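Local coordinates for protein mannose-specific lectin 3 chain 1 (Crocus vernus, PDB 3MEZ) that probably binds mannose as one domain of a heterotetrameric bulb-type lectin, and probably agglutinates trypsin-treated rabbit erythrocytes weakly, at residues A[43-46]-A[47-50]. Sequence-based numbering, arbitrary orientation.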
loop_
_atom_site.group_PDB
_atom_site.type_symbol
_atom_site.label_atom_id
_atom_site.label_comp_id
_atom_site.label_asym_id
_atom_site.label_seq_id
_atom_site.Cartn_x
_atom_site.Cartn_y
_atom_site.Cartn_z
ATOM N N SER A 43 11.754 -30.613 1.262
ATOM C CA SER A 43 11.093 -31.893 1.213
ATOM C C SER A 43 11.871 -32.979 1.941
ATOM O O SER A 43 11.321 -33.974 2.357
ATOM C CB SER A 43 10.818 -32.310 -0.231
ATOM O OG SER A 43 11.960 -32.376 -0.993
ATOM N N ASN A 44 13.161 -32.759 2.089
ATOM C CA ASN A 44 14.096 -33.784 2.507
ATOM C C ASN A 44 14.146 -35.032 1.625
ATOM O O ASN A 44 14.135 -36.110 2.104
ATOM C CB ASN A 44 13.871 -34.150 3.969
ATOM C CG ASN A 44 15.127 -34.627 4.663
ATOM O OD1 ASN A 44 16.139 -34.916 4.045
ATOM N ND2 ASN A 44 15.054 -34.727 5.960
ATOM N N THR A 45 14.200 -34.853 0.325
ATOM C CA THR A 45 14.169 -35.975 -0.588
ATOM C C THR A 45 15.473 -36.211 -1.352
ATOM O O THR A 45 15.458 -36.692 -2.446
ATOM C CB THR A 45 12.912 -35.963 -1.500
ATOM O OG1 THR A 45 12.813 -34.740 -2.191
ATOM C CG2 THR A 45 11.685 -36.140 -0.696
ATOM N N HIS A 46 16.595 -35.850 -0.739
ATOM C CA HIS A 46 17.872 -35.936 -1.396
ATOM C C HIS A 46 18.139 -37.357 -1.743
ATOM O O HIS A 46 17.975 -38.213 -0.937
ATOM C CB HIS A 46 19.012 -35.424 -0.505
ATOM C CG HIS A 46 20.367 -35.834 -0.988
ATOM N ND1 HIS A 46 21.207 -34.981 -1.658
ATOM C CD2 HIS A 46 21.012 -37.017 -0.931
ATOM C CE1 HIS A 46 22.307 -35.618 -1.998
ATOM N NE2 HIS A 46 22.213 -36.858 -1.572
ATOM N N GLY A 47 18.491 -37.602 -2.987
ATOM C CA GLY A 47 18.840 -38.915 -3.457
ATOM C C GLY A 47 17.670 -39.861 -3.609
ATOM O O GLY A 47 17.853 -41.030 -3.823
ATOM N N ARG A 48 16.463 -39.357 -3.488
ATOM C CA ARG A 48 15.302 -40.214 -3.532
ATOM C C ARG A 48 14.851 -40.428 -4.949
ATOM O O ARG A 48 13.894 -41.092 -5.199
ATOM C CB ARG A 48 14.161 -39.674 -2.668
ATOM C CG ARG A 48 14.407 -39.737 -1.174
ATOM C CD ARG A 48 13.148 -40.067 -0.369
ATOM N NE ARG A 48 13.265 -39.745 1.060
ATOM C CZ ARG A 48 12.291 -39.294 1.854
ATOM N NH1 ARG A 48 11.059 -39.088 1.395
ATOM N NH2 ARG A 48 12.547 -39.048 3.135
ATOM N N GLY A 49 15.519 -39.802 -5.876
ATOM C CA GLY A 49 15.034 -39.823 -7.226
ATOM C C GLY A 49 16.012 -39.318 -8.231
ATOM O O GLY A 49 17.010 -38.801 -7.849
ATOM N N VAL A 50 15.692 -39.454 -9.512
ATOM C CA VAL A 50 16.476 -38.876 -10.585
ATOM C C VAL A 50 15.684 -38.061 -11.635
ATOM O O VAL A 50 14.595 -38.415 -12.005
ATOM C CB VAL A 50 17.347 -39.937 -11.260
ATOM C CG1 VAL A 50 16.517 -40.933 -11.951
ATOM C CG2 VAL A 50 18.232 -39.308 -12.228
#
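R48 folds back over T45 and N44, three and four residues earlier, lying across the first and reaching as far as the second. Its CB sits 3.3 Å from T45 O, and CG follows the same carbonyl at 3.5 Å. Because CG stands anti to its own carbonyl carbon and the chain bends at chi2 (-143°), the arm returns along the loop and crosses the T45 side chain at about a right angle. NE and CZ then pass above N44 O, which lies 3.4 Å from the guanidinium plane, offset toward its rim. NH2 comes within 3.5 Å of that oxygen, but the angle is too poor for a hydrogen bond, and any attraction is at most weak and electrostatic. NH1 rests 3.7 Å from T45 CG2, a methyl in van der Waals contact over one face of the group; R48 also touches V73.

The backbone supplies the bond that this fold-back accompanies: R48 N donates to T45 O at 3.0 Å, with an N-H...O angle of 152°. T45 is anchored by its hydroxyl: OG1 accepts from S43 OG at 2.8 Å and also bonds to C30 O, while H46 ND1 pairs with D29. S43 and T45 touch W74 and I64, tying the loop to strands 62-65 and 74-76. H46 is extended at the first corner and G47 has positive phi (73°) at the second; with the T45 O bond, this defines a type II beta turn in the surface loop joining strands 41-42 and 53-56, which belong to two different antiparallel sheets of the bulb-type lectin domain.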